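Local coordinates for 39 kDa initiator binding protein (Trichomonas vaginalis, PDB 1PP7) that binds the initiator (Inr) element of core promoter DNA through its N-terminal initiator-binding domain, the part present here, and so probably supports transcription initiation, at residues C[19-24]-C[38-43]; C[8-13]-C[72-77]. All blocks are in the same frame, centred on the assembly; numbering follows the deposited sequence.

Contact 1: residues C[19-24]-C[38-43]; sequences VAALKR and LHMLLT. With ZN (zinc ion), chain I.
Within the helical part of the initiator-binding domain, helix 16-23 packs on helix 34-45 through two pairs of apolar side chains, A21 with M40 and L22 with L41. The methyl CB of A21 and the sulfur SD of M40 lie 4.4 Å apart. M40 gets there with a long reach: SD lies anti to CA (chi2 176°), extending the chain so that the sulfur reaches helix 16-23. Next to this pair, L22 extends its CD1 methyl to the branch point CG of L41 at 4.3 Å. Both leucines are buried, whereas A21 and M40 remain partly exposed. Both pairs are apolar, and the leucines also pack on helix 69-76, L22 on M76 and L41 on V75.

Helix 34-45 also carries a zinc site, away from the two apolar pairs. ND1 of H39 binds the zinc ion at 2.1 Å, and a water is a second ligand, 2.3 Å from the zinc. That water donates to T43 OG1 at 2.9 Å, and OG1 in turn donates to H39 O at 2.8 Å, from above the carbonyl plane. The same oxygen takes the backbone N-H of T43 from the opposite face, so two donors grip it. The ring of H39 is fixed further by NE2, which is hydrogen-bonded to T111 O, and by an edge-to-face stack with F110. The seam is ordinary helix-helix packing in a domain of the helix-turn-helix class, with a zinc-binding histidine one helix turn before its second-shell threonine.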
# COMPACT_ATOMS: atom_id res chain seq x y z
N VAL C 19 7.27 9.40 3.12
CA VAL C 19 7.48 9.89 1.76
C VAL C 19 8.81 9.40 1.26
O VAL C 19 8.92 8.93 0.14
CB VAL C 19 7.51 11.44 1.65
CG1 VAL C 19 7.81 11.83 0.23
CG2 VAL C 19 6.20 12.00 2.06
N ALA C 20 9.81 9.52 2.12
CA ALA C 20 11.15 9.06 1.80
C ALA C 20 11.24 7.55 1.63
O ALA C 20 11.89 7.09 0.69
CB ALA C 20 12.14 9.52 2.87
N ALA C 21 10.62 6.76 2.52
CA ALA C 21 10.70 5.30 2.39
C ALA C 21 10.00 4.83 1.11
O ALA C 21 10.32 3.77 0.54
CB ALA C 21 10.08 4.66 3.56
N LEU C 22 9.01 5.62 0.68
CA LEU C 22 8.26 5.30 -0.51
C LEU C 22 9.07 5.63 -1.73
O LEU C 22 9.03 4.94 -2.74
CB LEU C 22 6.96 6.07 -0.50
CG LEU C 22 5.96 5.35 0.41
CD1 LEU C 22 4.71 6.23 0.71
CD2 LEU C 22 5.61 4.02 -0.26
N LYS C 23 9.86 6.67 -1.62
CA LYS C 23 10.69 7.12 -2.74
C LYS C 23 11.94 6.24 -2.90
O LYS C 23 12.49 6.09 -3.99
CB LYS C 23 11.07 8.60 -2.51
CG LYS C 23 11.25 9.44 -3.78
CD LYS C 23 11.41 10.93 -3.43
CE LYS C 23 10.15 11.53 -2.80
NZ LYS C 23 10.27 13.02 -2.56
N ARG C 24 12.35 5.61 -1.82
CA ARG C 24 13.57 4.83 -1.86
C ARG C 24 13.56 3.66 -2.82
O ARG C 24 12.60 2.88 -2.84
CB ARG C 24 13.88 4.37 -0.45
CG ARG C 24 15.05 3.48 -0.33
CD ARG C 24 15.12 2.95 1.09
NE ARG C 24 16.30 2.10 1.20
CZ ARG C 24 16.68 1.40 2.26
NH1 ARG C 24 15.97 1.40 3.39
NH2 ARG C 24 17.78 0.70 2.17
N LEU C 38 4.18 -1.34 1.35
CA LEU C 38 2.72 -1.41 1.48
C LEU C 38 2.39 -1.48 2.94
O LEU C 38 1.49 -0.78 3.41
CB LEU C 38 2.14 -2.67 0.82
CG LEU C 38 1.06 -2.46 -0.24
CD1 LEU C 38 0.31 -3.76 -0.51
CD2 LEU C 38 0.13 -1.31 0.18
N HIS C 39 3.16 -2.30 3.66
CA HIS C 39 2.90 -2.52 5.06
C HIS C 39 3.09 -1.29 5.90
O HIS C 39 2.26 -1.00 6.78
CB HIS C 39 3.73 -3.71 5.61
CG HIS C 39 3.11 -4.38 6.79
ND1 HIS C 39 3.40 -4.03 8.09
CD2 HIS C 39 2.10 -5.29 6.86
CE1 HIS C 39 2.59 -4.68 8.92
NE2 HIS C 39 1.79 -5.45 8.19
N MET C 40 4.17 -0.54 5.67
CA MET C 40 4.33 0.69 6.47
C MET C 40 3.22 1.66 6.15
O MET C 40 2.85 2.42 6.99
CB MET C 40 5.63 1.40 6.17
CG MET C 40 6.82 0.60 6.54
SD MET C 40 8.36 1.45 6.06
CE MET C 40 9.14 0.29 4.81
N LEU C 41 2.73 1.65 4.92
CA LEU C 41 1.71 2.58 4.48
C LEU C 41 0.42 2.28 5.20
O LEU C 41 -0.19 3.13 5.78
CB LEU C 41 1.49 2.43 2.98
CG LEU C 41 1.51 3.73 2.19
CD1 LEU C 41 0.46 3.71 1.10
CD2 LEU C 41 1.24 4.87 3.15
N LEU C 42 0.05 1.01 5.14
CA LEU C 42 -1.12 0.43 5.75
C LEU C 42 -1.07 0.72 7.26
O LEU C 42 -2.04 1.24 7.86
CB LEU C 42 -1.03 -1.05 5.47
CG LEU C 42 -2.16 -1.94 5.02
CD1 LEU C 42 -3.40 -1.21 4.63
CD2 LEU C 42 -1.62 -2.79 3.92
N THR C 43 0.07 0.42 7.87
CA THR C 43 0.27 0.65 9.27
C THR C 43 0.03 2.11 9.61
O THR C 43 -0.70 2.45 10.57
CB THR C 43 1.69 0.25 9.70
OG1 THR C 43 1.85 -1.17 9.56
CG2 THR C 43 1.93 0.62 11.17
ZN ZN I . 5.09 -3.21 8.92
O HOH W 1 4.72 -1.15 9.89

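Contact 2: residues C[8-13]-C[72-77]; sequences ASFTSR and VALVMG
The phenyl ring of F10 meets V75 and L74 obliquely, on its CD2-CE2 side. V75 lies against this side of the ring, but the placing of its CG1 is doubtful, because the modelled approach to CD2 is shorter than carbons can sit. L74 adds a lighter touch, its CD1 methyl standing 4.3 Å from CE2 of F10. The F10 and V75 side chains cross at about a right angle. With CG anti to its carbonyl carbon (chi1 -70°), F10 directs the ring toward helix 69-76.

The second flat group, the guanidinium of R13, is turned back on its own segment and has the carbonyl carbon of S9 at its edge. Its NE donates to S9 O at 3.0 Å with an N-H...O angle of 146°, reaching the oxygen from above the carbonyl plane. NH2 of R13 also forms a long, weak ion pair with E54. On the other segment, helix 69-76 ends at G77 in a Schellman motif, where the positive phi favours glycine; G77 N bonds back to L74 O at 2.8 Å.

Helix 49-55 backs the hydrophobic contact, with I55 touching both F10 and V75, and R13 rests on Q50 and L51 of that same helix. Helix 6-11 is thus packed against helix 69-76 beside helix 49-55, while V72 and A73 of helix 69-76 touch L83 of helix 80-89.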
# COMPACT_ATOMS: atom_id res chain seq x y z
N ALA C 8 0.17 15.67 -4.54
CA ALA C 8 0.74 16.76 -3.76
C ALA C 8 0.02 16.87 -2.42
O ALA C 8 0.66 17.16 -1.42
CB ALA C 8 0.60 18.08 -4.51
N SER C 9 -1.29 16.64 -2.42
CA SER C 9 -2.07 16.71 -1.18
C SER C 9 -1.87 15.44 -0.35
O SER C 9 -1.89 15.51 0.89
CB SER C 9 -3.58 16.92 -1.48
OG SER C 9 -4.28 15.69 -1.66
N PHE C 10 -1.67 14.31 -1.04
CA PHE C 10 -1.42 13.01 -0.39
C PHE C 10 -0.05 13.00 0.30
O PHE C 10 0.05 12.85 1.53
CB PHE C 10 -1.37 11.84 -1.38
CG PHE C 10 -2.68 11.49 -2.01
CD1 PHE C 10 -3.88 11.89 -1.45
CD2 PHE C 10 -2.69 10.74 -3.19
CE1 PHE C 10 -5.10 11.55 -2.06
CE2 PHE C 10 -3.90 10.40 -3.81
CZ PHE C 10 -5.10 10.81 -3.25
N THR C 11 1.00 13.14 -0.49
CA THR C 11 2.33 13.08 0.09
C THR C 11 2.55 14.23 1.05
O THR C 11 3.13 14.03 2.13
CB THR C 11 3.48 13.05 -0.97
OG1 THR C 11 4.01 14.37 -1.15
CG2 THR C 11 2.97 12.52 -2.30
N SER C 12 2.07 15.43 0.69
CA SER C 12 2.22 16.58 1.57
C SER C 12 1.58 16.32 2.94
O SER C 12 1.92 16.99 3.92
CB SER C 12 1.58 17.82 0.96
OG SER C 12 0.17 17.83 1.22
N ARG C 13 0.66 15.37 3.02
CA ARG C 13 0.01 15.10 4.29
C ARG C 13 0.56 13.93 5.05
O ARG C 13 0.22 13.70 6.21
CB ARG C 13 -1.49 14.97 4.07
CG ARG C 13 -2.07 16.35 3.82
CD ARG C 13 -3.55 16.35 3.97
NE ARG C 13 -4.16 15.63 2.86
CZ ARG C 13 -5.28 14.92 2.97
NH1 ARG C 13 -5.90 14.84 4.15
NH2 ARG C 13 -5.76 14.28 1.90
N VAL C 72 -3.14 4.43 -4.57
CA VAL C 72 -1.99 3.80 -3.98
C VAL C 72 -0.79 3.85 -4.94
O VAL C 72 0.34 4.04 -4.51
CB VAL C 72 -2.32 2.39 -3.64
CG1 VAL C 72 -1.04 1.63 -3.26
CG2 VAL C 72 -3.35 2.40 -2.54
N ALA C 73 -1.05 3.67 -6.24
CA ALA C 73 0.04 3.73 -7.16
C ALA C 73 0.56 5.16 -7.08
O ALA C 73 1.75 5.35 -7.06
CB ALA C 73 -0.41 3.41 -8.55
N LEU C 74 -0.31 6.17 -6.98
CA LEU C 74 0.17 7.56 -6.93
C LEU C 74 1.07 7.86 -5.76
O LEU C 74 2.23 8.21 -5.95
CB LEU C 74 -0.97 8.59 -6.89
CG LEU C 74 -1.76 8.73 -8.19
CD1 LEU C 74 -3.02 9.59 -7.97
CD2 LEU C 74 -0.88 9.33 -9.21
N VAL C 75 0.54 7.73 -4.54
CA VAL C 75 1.35 8.03 -3.37
C VAL C 75 2.67 7.24 -3.34
O VAL C 75 3.64 7.66 -2.69
CB VAL C 75 0.56 7.80 -2.05
CG1 VAL C 75 -0.83 8.37 -2.17
CG2 VAL C 75 0.41 6.37 -1.77
N MET C 76 2.73 6.12 -4.06
CA MET C 76 3.91 5.27 -4.09
C MET C 76 4.88 5.61 -5.18
O MET C 76 6.05 5.15 -5.16
CB MET C 76 3.54 3.83 -4.24
CG MET C 76 3.00 3.21 -3.01
SD MET C 76 2.94 1.46 -3.35
CE MET C 76 3.71 0.75 -1.96
N GLY C 77 4.41 6.42 -6.12
CA GLY C 77 5.23 6.85 -7.24
C GLY C 77 5.40 5.82 -8.35
O GLY C 77 6.46 5.75 -8.96

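Contact 2 is the more buried of the two and joins helices far apart in the sequence; contact 1, partly buried, joins helices closer along the chain. They share no helix, yet their segments touch: L22 CD2 packs on M76 CG at 3.9 Å, and L41 CD1 meets V75 CG2 at the same distance. V75 therefore works in both contacts, against the phenyl ring and, through CG2, against the leucine. Helices 6-11 and 16-23 follow each other in sequence and both line helix 69-76. Each seam is apolar, aliphatic with a thioether in contact 1 and aromatic-aliphatic in contact 2, while the metal chemistry of contact 1 lies off its seam.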